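Local coordinates for protein putative zinc protease (PDB 3IH6) that probably forms part of a zinc-dependent metalloendopeptidase of the M16 family, in which this piece probably belongs to the inactive-domain region, at residues S38-G43 and Q174-A179; G43-A48 and G74-Q79; V144-A149 and R156-Q161; A29-P34 and A106-L111; T66-G71 and Q97-Q102. All blocks are in the same frame, centred on the assembly; numbering follows the deposited sequence.

Contact 1 of 5, residues S38-G43 and Q174-A179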
# COMPACT_ATOMS: atom_id res chain seq x y z
N SER E 38 -6.90 -27.25 13.83
CA SER E 38 -8.14 -28.02 13.64
C SER E 38 -8.78 -27.70 12.27
O SER E 38 -8.79 -26.53 11.87
CB SER E 38 -9.11 -27.64 14.76
OG SER E 38 -10.44 -28.04 14.47
N PRO E 39 -9.30 -28.73 11.55
CA PRO E 39 -10.19 -28.59 10.37
C PRO E 39 -11.24 -27.46 10.54
O PRO E 39 -11.39 -26.57 9.67
CB PRO E 39 -10.91 -29.96 10.31
CG PRO E 39 -10.20 -30.84 11.31
CD PRO E 39 -8.96 -30.14 11.78
N ASP E 40 -11.91 -27.45 11.69
CA ASP E 40 -12.91 -26.42 12.03
C ASP E 40 -12.46 -24.97 11.93
O ASP E 40 -13.27 -24.06 11.71
CB ASP E 40 -13.47 -26.72 13.43
CG ASP E 40 -14.20 -28.04 13.45
OD1 ASP E 40 -14.66 -28.41 12.35
OD2 ASP E 40 -14.26 -28.72 14.51
N PHE E 41 -11.17 -24.74 12.09
CA PHE E 41 -10.73 -23.35 12.16
C PHE E 41 -11.11 -22.63 10.87
O PHE E 41 -11.72 -21.56 10.92
CB PHE E 41 -9.24 -23.24 12.48
CG PHE E 41 -8.73 -21.82 12.58
CD1 PHE E 41 -8.58 -21.22 13.83
CD2 PHE E 41 -8.39 -21.10 11.43
CE1 PHE E 41 -8.11 -19.94 13.95
CE2 PHE E 41 -7.90 -19.81 11.54
CZ PHE E 41 -7.74 -19.23 12.81
N VAL E 42 -10.74 -23.18 9.72
CA VAL E 42 -11.10 -22.49 8.49
C VAL E 42 -12.59 -22.45 8.26
O VAL E 42 -13.09 -21.47 7.65
CB VAL E 42 -10.35 -22.92 7.22
CG1 VAL E 42 -8.89 -22.76 7.43
CG2 VAL E 42 -10.69 -24.30 6.83
N GLY E 43 -13.31 -23.46 8.76
CA GLY E 43 -14.76 -23.50 8.67
C GLY E 43 -15.32 -22.20 9.25
O GLY E 43 -16.11 -21.50 8.64
N GLN E 174 -20.58 -25.99 7.72
CA GLN E 174 -21.81 -25.94 8.53
C GLN E 174 -21.55 -26.45 9.93
O GLN E 174 -21.86 -25.78 10.93
CB GLN E 174 -22.93 -26.77 7.88
CG GLN E 174 -24.27 -26.77 8.65
CD GLN E 174 -25.09 -25.50 8.48
OE1 GLN E 174 -24.84 -24.69 7.55
NE2 GLN E 174 -26.06 -25.29 9.38
N ARG E 175 -21.01 -27.66 10.01
CA ARG E 175 -20.78 -28.29 11.32
C ARG E 175 -19.91 -27.41 12.22
O ARG E 175 -20.21 -27.24 13.41
CB ARG E 175 -20.14 -29.66 11.17
CG ARG E 175 -19.52 -30.14 12.47
CD ARG E 175 -19.04 -31.54 12.36
NE ARG E 175 -18.16 -31.71 11.20
CZ ARG E 175 -16.88 -31.38 11.16
NH1 ARG E 175 -16.29 -30.83 12.23
NH2 ARG E 175 -16.18 -31.60 10.05
N ALA E 176 -18.85 -26.85 11.65
CA ALA E 176 -17.96 -25.94 12.40
C ALA E 176 -18.71 -24.72 12.98
O ALA E 176 -18.65 -24.44 14.19
CB ALA E 176 -16.79 -25.49 11.52
N ALA E 177 -19.42 -24.01 12.14
CA ALA E 177 -20.18 -22.85 12.59
C ALA E 177 -21.22 -23.28 13.59
O ALA E 177 -21.37 -22.63 14.64
CB ALA E 177 -20.85 -22.15 11.40
N VAL E 178 -21.95 -24.36 13.29
CA VAL E 178 -22.94 -24.86 14.27
C VAL E 178 -22.38 -25.25 15.66
O VAL E 178 -23.02 -24.96 16.68
CB VAL E 178 -23.89 -25.92 13.70
CG1 VAL E 178 -24.66 -26.60 14.83
CG2 VAL E 178 -24.88 -25.26 12.74
N ALA E 179 -21.18 -25.85 15.73
CA ALA E 179 -20.59 -26.21 17.04
C ALA E 179 -19.96 -25.04 17.83
O ALA E 179 -19.93 -25.09 19.06
CB ALA E 179 -19.58 -27.37 16.91
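Asp40 OD1 is the atom on which the two helices meet in charge: Arg175 NH1 comes to within 2.9 Å of it, forming a salt bridge. The hydrogen bond within that bridge is weak, bent to 121° at the proton, and the carboxylate and guanidinium planes are turned 56° from each other, so charge attraction probably contributes more than the bent bond. Asp40 OD2 lies farther off, 3.7 Å from Arg175 NH1, near the plane of the guanidinium at its edge. Arg175 starts with CG anti to its own N and then bends at chi3, which brings the guanidinium to Asp40, the two side chains crossing at about a right angle; its NH2 has a second salt bridge, to Asp172. Beneath the charges the packing is close. Ala176 CB sits 3.7 Å from Asp40 OD1 and 4.0 Å from Gly43 CA, and glycine suits a spot where a beta carbon would point at Ala176 CB and collide with it. Here the turns 39-43 and 174-179 of helices 39-52 and 170-180 cross at -86°, their axes 8.3 Å apart, within the helical layer that covers one face of the antiparallel sheet. Ser38 precedes the first turn as N-cap, its OG accepting a weak bond from Asp40 N. Serine suits an N-cap because its hydroxyl can take up an amide of the first turn.

Contact 2 of 5, residues G43-A48 and G74-Q79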
# COMPACT_ATOMS: atom_id res chain seq x y z
N GLY E 43 -13.31 -23.46 8.76
CA GLY E 43 -14.76 -23.50 8.67
C GLY E 43 -15.32 -22.20 9.25
O GLY E 43 -16.11 -21.50 8.64
N LEU E 44 -14.86 -21.87 10.44
CA LEU E 44 -15.37 -20.71 11.13
C LEU E 44 -14.87 -19.43 10.46
O LEU E 44 -15.56 -18.40 10.49
CB LEU E 44 -14.96 -20.76 12.60
CG LEU E 44 -15.75 -19.87 13.58
CD1 LEU E 44 -17.23 -20.05 13.45
CD2 LEU E 44 -15.29 -20.08 15.01
N ASP E 45 -13.70 -19.52 9.85
CA ASP E 45 -13.11 -18.40 9.12
C ASP E 45 -14.07 -18.09 7.94
O ASP E 45 -14.61 -16.97 7.83
CB ASP E 45 -11.73 -18.86 8.64
CG ASP E 45 -10.77 -17.72 8.33
OD1 ASP E 45 -11.12 -16.56 8.62
OD2 ASP E 45 -9.65 -18.02 7.81
N LEU E 46 -14.38 -19.10 7.14
CA LEU E 46 -15.30 -18.95 5.98
C LEU E 46 -16.71 -18.53 6.39
O LEU E 46 -17.29 -17.66 5.76
CB LEU E 46 -15.35 -20.23 5.17
CG LEU E 46 -14.00 -20.67 4.58
CD1 LEU E 46 -14.08 -22.13 4.09
CD2 LEU E 46 -13.62 -19.68 3.48
N ALA E 47 -17.23 -19.13 7.47
CA ALA E 47 -18.53 -18.80 8.04
C ALA E 47 -18.68 -17.32 8.39
O ALA E 47 -19.73 -16.70 8.09
CB ALA E 47 -18.77 -19.61 9.26
N ALA E 48 -17.69 -16.74 9.07
CA ALA E 48 -17.82 -15.35 9.48
C ALA E 48 -17.99 -14.43 8.27
O ALA E 48 -18.69 -13.43 8.33
CB ALA E 48 -16.66 -14.93 10.37
N GLY E 74 -18.06 -8.75 11.39
CA GLY E 74 -17.63 -10.09 11.80
C GLY E 74 -16.13 -10.23 11.55
O GLY E 74 -15.66 -10.02 10.42
N PHE E 75 -15.39 -10.57 12.60
CA PHE E 75 -13.91 -10.75 12.52
C PHE E 75 -13.46 -12.00 13.28
O PHE E 75 -13.98 -12.28 14.35
CB PHE E 75 -13.14 -9.56 13.13
CG PHE E 75 -13.58 -8.22 12.65
CD1 PHE E 75 -14.52 -7.48 13.38
CD2 PHE E 75 -13.05 -7.67 11.48
CE1 PHE E 75 -14.92 -6.21 12.93
CE2 PHE E 75 -13.46 -6.41 11.03
CZ PHE E 75 -14.41 -5.69 11.75
N THR E 76 -12.54 -12.76 12.71
CA THR E 76 -11.88 -13.81 13.46
C THR E 76 -10.49 -13.26 13.85
O THR E 76 -9.80 -12.66 13.05
CB THR E 76 -11.87 -15.18 12.73
OG1 THR E 76 -11.27 -15.03 11.45
CG2 THR E 76 -13.29 -15.72 12.51
N MSE E 77 -10.15 -13.39 15.13
CA MSE E 77 -8.97 -12.75 15.69
C MSE E 77 -8.16 -13.81 16.42
O MSE E 77 -8.34 -14.02 17.63
CB MSE E 77 -9.35 -11.60 16.63
CG MSE E 77 -10.08 -10.43 15.92
SE MSE E 77 -10.96 -9.13 17.12
CE MSE E 77 -12.10 -10.39 18.00
N ASP E 78 -7.29 -14.50 15.69
CA ASP E 78 -6.46 -15.56 16.31
C ASP E 78 -5.09 -15.11 16.84
O ASP E 78 -4.35 -15.95 17.38
CB ASP E 78 -6.30 -16.78 15.39
CG ASP E 78 -5.87 -18.04 16.15
OD1 ASP E 78 -6.34 -18.22 17.31
OD2 ASP E 78 -5.09 -18.86 15.59
N GLN E 79 -4.75 -13.83 16.72
CA GLN E 79 -3.55 -13.26 17.37
C GLN E 79 -3.77 -13.11 18.89
O GLN E 79 -2.82 -12.93 19.64
CB GLN E 79 -3.13 -11.91 16.72
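Thr76 meets the helix with both branches of its side chain, and the two sides of the contact differ. The buried side is tight and polar. Thr76 OG1 and Asp45 OD1 are 3.2 Å apart, their side chains crossing at about a right angle, and both are hydrogen-bonded to Ser1 N, which belongs to what is probably a vector-derived leader. Asp45 can reach there because its CG is anti to the backbone N (chi1 -158°), while OD2 takes the Trp128 NE1 proton, so both carboxylate oxygens are gripped. Close by, the alpha carbons of Ala48 and Gly74 stand 5.8 Å apart; with no side chain on Gly74 and only a methyl on Ala48, backbone can come near backbone. This is helix 39-52 lying over strand 71-77, the segments 43-48 and 74-77 running nearly antiparallel at 157°, a helix-on-sheet layer of the two-layer alpha/beta fold of the M16 domain. The looser part begins at Thr76, which is partly exposed. Thr76 CG2 makes ordinary packing contacts, 4.1 Å from both Leu44 O and Ala48 CB. Past Met77 (a selenomethionine) the chain turns away from 43-48, though Asp78 still meets Phe41, earlier on the same helix. On the far face of the strand, Phe75 packs on Pro139 and Met77 on Ile150, both of the second subunit.

Contact 3 of 5, residues V144-A149 and R156-Q161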
# COMPACT_ATOMS: atom_id res chain seq x y z
N VAL E 144 5.65 -12.78 6.80
CA VAL E 144 4.80 -12.48 7.94
C VAL E 144 3.84 -13.64 8.19
O VAL E 144 3.70 -14.12 9.34
CB VAL E 144 4.05 -11.14 7.77
CG1 VAL E 144 3.03 -10.94 8.90
CG2 VAL E 144 5.06 -9.97 7.73
N ALA E 145 3.20 -14.13 7.12
CA ALA E 145 2.20 -15.18 7.29
C ALA E 145 2.86 -16.45 7.82
O ALA E 145 2.29 -17.15 8.61
CB ALA E 145 1.46 -15.46 5.98
N LEU E 146 4.08 -16.71 7.38
CA LEU E 146 4.82 -17.88 7.83
C LEU E 146 5.16 -17.77 9.32
O LEU E 146 4.86 -18.69 10.09
CB LEU E 146 6.07 -18.12 6.95
CG LEU E 146 5.78 -18.95 5.68
CD1 LEU E 146 7.02 -19.11 4.81
CD2 LEU E 146 5.20 -20.32 6.04
N SER E 147 5.74 -16.63 9.73
CA SER E 147 6.00 -16.36 11.16
C SER E 147 4.72 -16.51 12.04
O SER E 147 4.79 -17.09 13.10
CB SER E 147 6.74 -14.99 11.38
OG SER E 147 5.85 -13.88 11.26
N GLU E 148 3.57 -16.03 11.57
CA GLU E 148 2.27 -16.23 12.26
C GLU E 148 1.84 -17.70 12.37
O GLU E 148 1.31 -18.14 13.40
CB GLU E 148 1.17 -15.41 11.58
CG GLU E 148 1.32 -13.88 11.81
CD GLU E 148 0.21 -13.08 11.12
OE1 GLU E 148 -0.69 -13.69 10.52
OE2 GLU E 148 0.25 -11.83 11.16
N ALA E 149 2.06 -18.46 11.31
CA ALA E 149 1.86 -19.91 11.40
C ALA E 149 2.81 -20.59 12.42
O ALA E 149 2.37 -21.44 13.22
CB ALA E 149 2.00 -20.55 10.00
N ARG E 156 3.58 -25.22 8.68
CA ARG E 156 2.74 -25.82 7.64
C ARG E 156 1.39 -25.13 7.45
O ARG E 156 0.90 -25.07 6.32
CB ARG E 156 2.53 -27.32 7.87
CG ARG E 156 3.78 -28.21 7.68
CD ARG E 156 3.54 -29.62 8.21
NE ARG E 156 2.43 -29.59 9.16
CZ ARG E 156 1.46 -30.49 9.24
NH1 ARG E 156 0.48 -30.33 10.14
NH2 ARG E 156 1.46 -31.54 8.42
N LEU E 157 0.81 -24.60 8.52
CA LEU E 157 -0.50 -23.92 8.42
C LEU E 157 -0.69 -22.90 7.26
O LEU E 157 -1.78 -22.86 6.63
CB LEU E 157 -0.92 -23.33 9.79
CG LEU E 157 -1.14 -24.38 10.89
CD1 LEU E 157 -1.28 -23.70 12.24
CD2 LEU E 157 -2.38 -25.19 10.56
N PHE E 158 0.32 -22.07 6.98
CA PHE E 158 0.21 -21.13 5.85
C PHE E 158 -0.27 -21.82 4.59
O PHE E 158 -1.19 -21.34 3.90
CB PHE E 158 1.52 -20.37 5.58
CG PHE E 158 1.44 -19.43 4.41
CD1 PHE E 158 0.54 -18.37 4.42
CD2 PHE E 158 2.20 -19.64 3.28
CE1 PHE E 158 0.43 -17.52 3.33
CE2 PHE E 158 2.08 -18.78 2.18
CZ PHE E 158 1.19 -17.72 2.22
N PHE E 159 0.29 -23.00 4.30
CA PHE E 159 -0.13 -23.76 3.15
C PHE E 159 -1.31 -24.67 3.38
O PHE E 159 -2.15 -24.86 2.49
CB PHE E 159 1.06 -24.56 2.58
CG PHE E 159 2.16 -23.70 2.12
CD1 PHE E 159 2.06 -23.03 0.89
CD2 PHE E 159 3.28 -23.50 2.91
CE1 PHE E 159 3.10 -22.21 0.47
CE2 PHE E 159 4.30 -22.69 2.48
CZ PHE E 159 4.20 -22.05 1.25
N LEU E 160 -1.38 -25.24 4.58
CA LEU E 160 -2.42 -26.20 4.89
C LEU E 160 -3.79 -25.54 4.94
O LEU E 160 -4.75 -26.13 4.43
CB LEU E 160 -2.11 -26.98 6.19
CG LEU E 160 -3.16 -27.96 6.75
CD1 LEU E 160 -3.53 -29.11 5.79
CD2 LEU E 160 -2.70 -28.51 8.12
N GLN E 161 -3.86 -24.32 5.52
CA GLN E 161 -5.12 -23.59 5.64
C GLN E 161 -5.66 -23.35 4.24
O GLN E 161 -6.84 -23.57 3.97
CB GLN E 161 -5.00 -22.26 6.44
CG GLN E 161 -4.62 -22.31 7.96
CD GLN E 161 -5.49 -23.21 8.84
OE1 GLN E 161 -6.02 -24.22 8.40
NE2 GLN E 161 -5.62 -22.84 10.14
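Phe158 fills the hollow lined by Ala145, Leu146 and Ala149 where two successive helices pack crosswise. Helices 139-152 and 157-167 are joined by a short turn, and their segments 144-149 and 157-161 meet at 96° with axes 9.3 Å apart, which fits an alpha-alpha corner. The alanines are the small bumps: Ala145 CB presses 3.4 Å from Phe158 CD1, oblique to the ring. Leu146 is the larger bump at the neighbouring position, where Leu146 CD2 reaches 3.7 Å from Phe158 CB, the leucine crossing the phenylalanine at about a right angle. Phe158 CG is anti to the backbone N (chi1 179°), which throws the ring out from its own helix and toward Ala145. One turn on, nearest the corner, Ala149 is a shallow place: its CB lies 4.0 Å from Leu157 CB and 3.8 Å from Phe158 N, so the second helix can start almost against the first. Ala145 and Ala149, four residues apart, thus form a smooth flank on which the larger side chains rest, and no polar bond crosses between the segments. Phe158 also stacks with Trp132 of helix 118-136, while Leu146 packs on Phe75, and Phe159 on Leu26, of the third subunit. Leu146 CD2 also brushes Phe159 CE2 at 4.4 Å, and over the centre of one face of that Phe159 ring stands Phe158 CD2, 3.7 Å above its plane.

Contact 4 of 5, residues A29-P34 and A106-L111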
# COMPACT_ATOMS: atom_id res chain seq x y z
N ALA E 29 -21.53 -9.63 19.94
CA ALA E 29 -21.43 -10.96 20.54
C ALA E 29 -20.06 -11.63 20.27
O ALA E 29 -19.64 -11.80 19.12
CB ALA E 29 -22.58 -11.84 20.08
N MSE E 30 -19.40 -12.03 21.35
CA MSE E 30 -18.10 -12.71 21.27
C MSE E 30 -18.19 -14.23 21.44
O MSE E 30 -18.90 -14.73 22.32
CB MSE E 30 -17.16 -12.18 22.36
CG MSE E 30 -15.69 -12.39 22.07
SE MSE E 30 -15.15 -10.94 20.88
CE MSE E 30 -15.97 -9.46 21.92
N TYR E 31 -17.42 -14.95 20.62
CA TYR E 31 -17.34 -16.39 20.65
C TYR E 31 -15.85 -16.79 20.58
O TYR E 31 -14.99 -15.98 20.19
CB TYR E 31 -18.08 -16.97 19.46
CG TYR E 31 -19.56 -16.68 19.39
CD1 TYR E 31 -20.51 -17.60 19.88
CD2 TYR E 31 -20.02 -15.49 18.85
CE1 TYR E 31 -21.91 -17.34 19.82
CE2 TYR E 31 -21.41 -15.20 18.79
CZ TYR E 31 -22.34 -16.14 19.28
OH TYR E 31 -23.69 -15.84 19.19
N HIS E 32 -15.53 -18.02 20.96
CA HIS E 32 -14.13 -18.48 20.79
C HIS E 32 -13.82 -19.30 19.54
O HIS E 32 -14.69 -19.97 19.00
CB HIS E 32 -13.55 -19.14 22.06
CG HIS E 32 -14.05 -20.52 22.35
ND1 HIS E 32 -15.03 -20.77 23.29
CD2 HIS E 32 -13.66 -21.74 21.89
CE1 HIS E 32 -15.22 -22.08 23.40
NE2 HIS E 32 -14.40 -22.69 22.56
N LEU E 33 -12.57 -19.22 19.07
CA LEU E 33 -12.14 -19.98 17.88
C LEU E 33 -11.72 -21.39 18.25
O LEU E 33 -11.26 -21.59 19.36
CB LEU E 33 -10.93 -19.28 17.20
CG LEU E 33 -11.13 -17.83 16.71
CD1 LEU E 33 -9.83 -17.18 16.28
CD2 LEU E 33 -12.18 -17.75 15.62
N PRO E 34 -11.86 -22.36 17.32
CA PRO E 34 -11.12 -23.63 17.39
C PRO E 34 -9.62 -23.35 17.35
O PRO E 34 -9.20 -22.27 16.90
CB PRO E 34 -11.47 -24.34 16.07
CG PRO E 34 -12.72 -23.69 15.58
CD PRO E 34 -12.74 -22.29 16.13
N ALA E 106 -29.56 -14.68 17.70
CA ALA E 106 -30.47 -15.68 17.08
C ALA E 106 -30.00 -16.12 15.70
O ALA E 106 -30.09 -17.29 15.36
CB ALA E 106 -31.89 -15.17 17.03
N THR E 107 -29.47 -15.20 14.89
CA THR E 107 -29.09 -15.56 13.51
C THR E 107 -27.86 -16.44 13.57
O THR E 107 -27.75 -17.45 12.85
CB THR E 107 -28.70 -14.29 12.69
OG1 THR E 107 -29.77 -13.34 12.73
CG2 THR E 107 -28.32 -14.62 11.24
N LEU E 108 -26.94 -16.05 14.44
CA LEU E 108 -25.66 -16.74 14.57
C LEU E 108 -25.83 -18.15 15.09
O LEU E 108 -25.22 -19.08 14.58
CB LEU E 108 -24.71 -15.96 15.48
CG LEU E 108 -24.16 -14.63 14.95
CD1 LEU E 108 -23.37 -13.86 16.04
CD2 LEU E 108 -23.36 -14.79 13.67
N GLU E 109 -26.69 -18.31 16.09
CA GLU E 109 -26.88 -19.57 16.79
C GLU E 109 -28.02 -20.44 16.26
O GLU E 109 -28.29 -21.54 16.80
CB GLU E 109 -27.05 -19.26 18.27
CG GLU E 109 -25.90 -18.39 18.77
CD GLU E 109 -26.09 -17.89 20.17
OE1 GLU E 109 -27.07 -18.27 20.86
OE2 GLU E 109 -25.22 -17.12 20.60
N SER E 110 -28.65 -20.02 15.17
CA SER E 110 -29.67 -20.89 14.58
C SER E 110 -29.43 -21.34 13.13
O SER E 110 -30.36 -21.70 12.41
CB SER E 110 -31.05 -20.25 14.75
OG SER E 110 -31.17 -19.15 13.85
N LEU E 111 -28.17 -21.33 12.72
CA LEU E 111 -27.78 -21.73 11.37
C LEU E 111 -28.16 -23.19 11.12
O LEU E 111 -28.28 -23.64 9.97
CB LEU E 111 -26.26 -21.55 11.19
CG LEU E 111 -25.79 -20.10 11.24
CD1 LEU E 111 -24.25 -20.06 11.45
CD2 LEU E 111 -26.20 -19.33 9.98
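Tyr31 reaches helix 97-109 with the far end of its ring. Tyr31 CE2 rests 3.6 Å from Leu108 CD1, the methyl placed obliquely to the ring, and the hydroxyl points at the carboxylate of Glu109. The modelled gap between Tyr31 OH and Glu109 OE2, 2.4 Å, is too short to trust, since OE2 also crowds another atom; a hydrogen bond donated by the hydroxyl is a reasonable reading, but its length is doubtful. As modelled, OE2 lies near the ring plane at its edge. The glutamate gets there by running extended beyond CG, a length suited to reaching down from a helix end. In the fold, this joins the C-terminal end of strand 26-32, in the antiparallel sheet, to the C-terminal end of a helix in the layer packed on the face of that sheet. Outside that first shell, Glu109 OE1 forms a salt bridge with Arg186, which also touches Tyr31 and so helps to fix the carboxylate. Leu108 also packs on Leu51 and Leu59 of neighbouring helices and on Phe87 of the adjacent strand, and Tyr31 is set by backbone bonding to Ala85. Just beyond Glu109, Ser110 OG donates to Ala106 O at 2.6 Å, tying down a carbonyl at the helix end.

Contact 5 of 5, residues T66-G71 and Q97-Q102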
# COMPACT_ATOMS: atom_id res chain seq x y z
N THR E 66 -34.41 -4.66 8.02
CA THR E 66 -35.41 -4.67 9.08
C THR E 66 -35.31 -3.40 9.95
O THR E 66 -36.12 -3.18 10.83
CB THR E 66 -35.25 -5.92 9.95
OG1 THR E 66 -33.86 -6.08 10.25
CG2 THR E 66 -35.71 -7.19 9.19
N LYS E 67 -34.29 -2.58 9.68
CA LYS E 67 -34.02 -1.32 10.38
C LYS E 67 -33.58 -1.51 11.83
O LYS E 67 -33.71 -0.59 12.63
CB LYS E 67 -35.22 -0.35 10.31
CG LYS E 67 -35.81 -0.11 8.95
CD LYS E 67 -34.78 0.34 7.94
CE LYS E 67 -35.42 0.54 6.57
NZ LYS E 67 -36.56 1.48 6.69
N LEU E 68 -33.04 -2.68 12.17
CA LEU E 68 -32.55 -2.91 13.52
C LEU E 68 -31.14 -2.33 13.67
O LEU E 68 -30.72 -1.88 14.74
CB LEU E 68 -32.62 -4.41 13.89
CG LEU E 68 -34.04 -4.99 14.00
CD1 LEU E 68 -34.05 -6.49 14.22
CD2 LEU E 68 -34.83 -4.29 15.12
N ALA E 69 -30.44 -2.26 12.55
CA ALA E 69 -29.04 -1.89 12.57
C ALA E 69 -28.67 -1.07 11.35
O ALA E 69 -29.36 -1.10 10.33
CB ALA E 69 -28.18 -3.14 12.65
N SER E 70 -27.56 -0.36 11.48
CA SER E 70 -26.98 0.51 10.48
C SER E 70 -25.98 -0.25 9.59
O SER E 70 -25.77 0.07 8.43
CB SER E 70 -26.24 1.62 11.24
OG SER E 70 -25.94 2.67 10.40
N GLY E 71 -25.36 -1.25 10.18
CA GLY E 71 -24.44 -2.13 9.50
C GLY E 71 -24.09 -3.27 10.45
O GLY E 71 -24.55 -3.28 11.60
N GLN E 97 -31.18 -1.53 21.31
CA GLN E 97 -29.93 -2.26 21.34
C GLN E 97 -30.14 -3.71 21.74
O GLN E 97 -29.45 -4.57 21.23
CB GLN E 97 -28.93 -1.61 22.27
CG GLN E 97 -28.84 -0.10 22.11
CD GLN E 97 -28.06 0.53 23.23
OE1 GLN E 97 -27.76 -0.12 24.24
NE2 GLN E 97 -27.70 1.80 23.05
N ASP E 98 -31.09 -3.97 22.64
CA ASP E 98 -31.37 -5.35 23.03
C ASP E 98 -32.04 -6.14 21.92
O ASP E 98 -31.74 -7.30 21.73
CB ASP E 98 -32.21 -5.38 24.31
CG ASP E 98 -31.51 -4.73 25.47
OD1 ASP E 98 -30.34 -5.07 25.73
OD2 ASP E 98 -32.11 -3.85 26.11
N LYS E 99 -32.94 -5.51 21.17
CA LYS E 99 -33.59 -6.20 20.06
C LYS E 99 -32.59 -6.46 18.94
O LYS E 99 -32.70 -7.49 18.26
CB LYS E 99 -34.81 -5.43 19.56
CG LYS E 99 -35.53 -6.14 18.43
CD LYS E 99 -36.91 -5.57 18.16
CE LYS E 99 -37.57 -6.28 16.98
NZ LYS E 99 -37.44 -7.78 17.06
N ALA E 100 -31.62 -5.57 18.76
CA ALA E 100 -30.52 -5.80 17.81
C ALA E 100 -29.67 -6.98 18.26
O ALA E 100 -29.46 -7.92 17.52
CB ALA E 100 -29.63 -4.52 17.61
N LEU E 101 -29.22 -6.94 19.50
CA LEU E 101 -28.37 -7.98 20.05
C LEU E 101 -29.12 -9.33 20.06
O LEU E 101 -28.54 -10.39 19.81
CB LEU E 101 -27.95 -7.56 21.45
CG LEU E 101 -26.78 -8.24 22.18
CD1 LEU E 101 -25.54 -8.35 21.33
CD2 LEU E 101 -26.50 -7.44 23.43
N GLN E 102 -30.43 -9.25 20.35
CA GLN E 102 -31.35 -10.39 20.30
C GLN E 102 -31.34 -11.04 18.92
O GLN E 102 -31.11 -12.25 18.81
CB GLN E 102 -32.78 -9.95 20.65
CG GLN E 102 -33.86 -10.95 20.21
CD GLN E 102 -33.65 -12.33 20.81
OE1 GLN E 102 -33.24 -12.44 21.97
NE2 GLN E 102 -33.93 -13.38 20.03
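Leu68 and Lys99 cross at about a right angle, and their contact is a methyl laid across a lysine chain. Leu68 CD2 is 3.9 Å from Lys99 CG, and equally close to CD and CE, so a row of three methylenes offers itself to one branch of the leucine. The lysine manages this because its chain is straight as far as chi3, having left with CG anti to the backbone N (chi1 -178°), and bends only at chi4 (46°), where the ammonium end turns off. Such a residue suits the exposed flank of a helix beside a loop: the aliphatic part covers a leucine while the charge can stay near water. The leucine, in turn, has CG anti to its carbonyl carbon, which carries the isobutyl group toward the helix. Lower down the contact involves backbone and a small side chain. Leu68 O lies 4.0 Å from Ala100 CB, the alpha carbons of these two residues are 5.6 Å apart, and Ala100, limited to a methyl, permits that closeness while it also touches Val27 and Leu91. No hydrogen bond joins the two segments. Lys99 N itself receives support from Asp96, whose OD1 accepts its proton at the start of helix 97-109. The loop 66-71 comes out of helix 58-63 and enters strand 71-77, and at its end Ser70 and Gly71 both face Gln90 on strand 84-90, a classic beta bulge at the start of strand 71-77, inside the antiparallel sheet of the M16 fold.

Contacts 1, 2 and 4 sit close together, with centres about 10 to 11 Å apart, around helix 39-52. Contacts 1 and 2 share Gly43, and Ala177 CB meets Ala47 CB at 3.9 Å; the tie from contact 1 to contact 4 includes a probable hydrogen bond of 2.8 Å from Gln174 NE2 to Leu111 O. Contact 3 lies at one end, its centre about 19 Å from that of contact 1, linked through Gln161, which packs on Phe41 and Val42. Contact 5 shares helix 97-109 with contact 4 but lies at the other end, its centre about 37 Å from that of contact 3. No catalytic or metal-binding residue is assigned among these contacts.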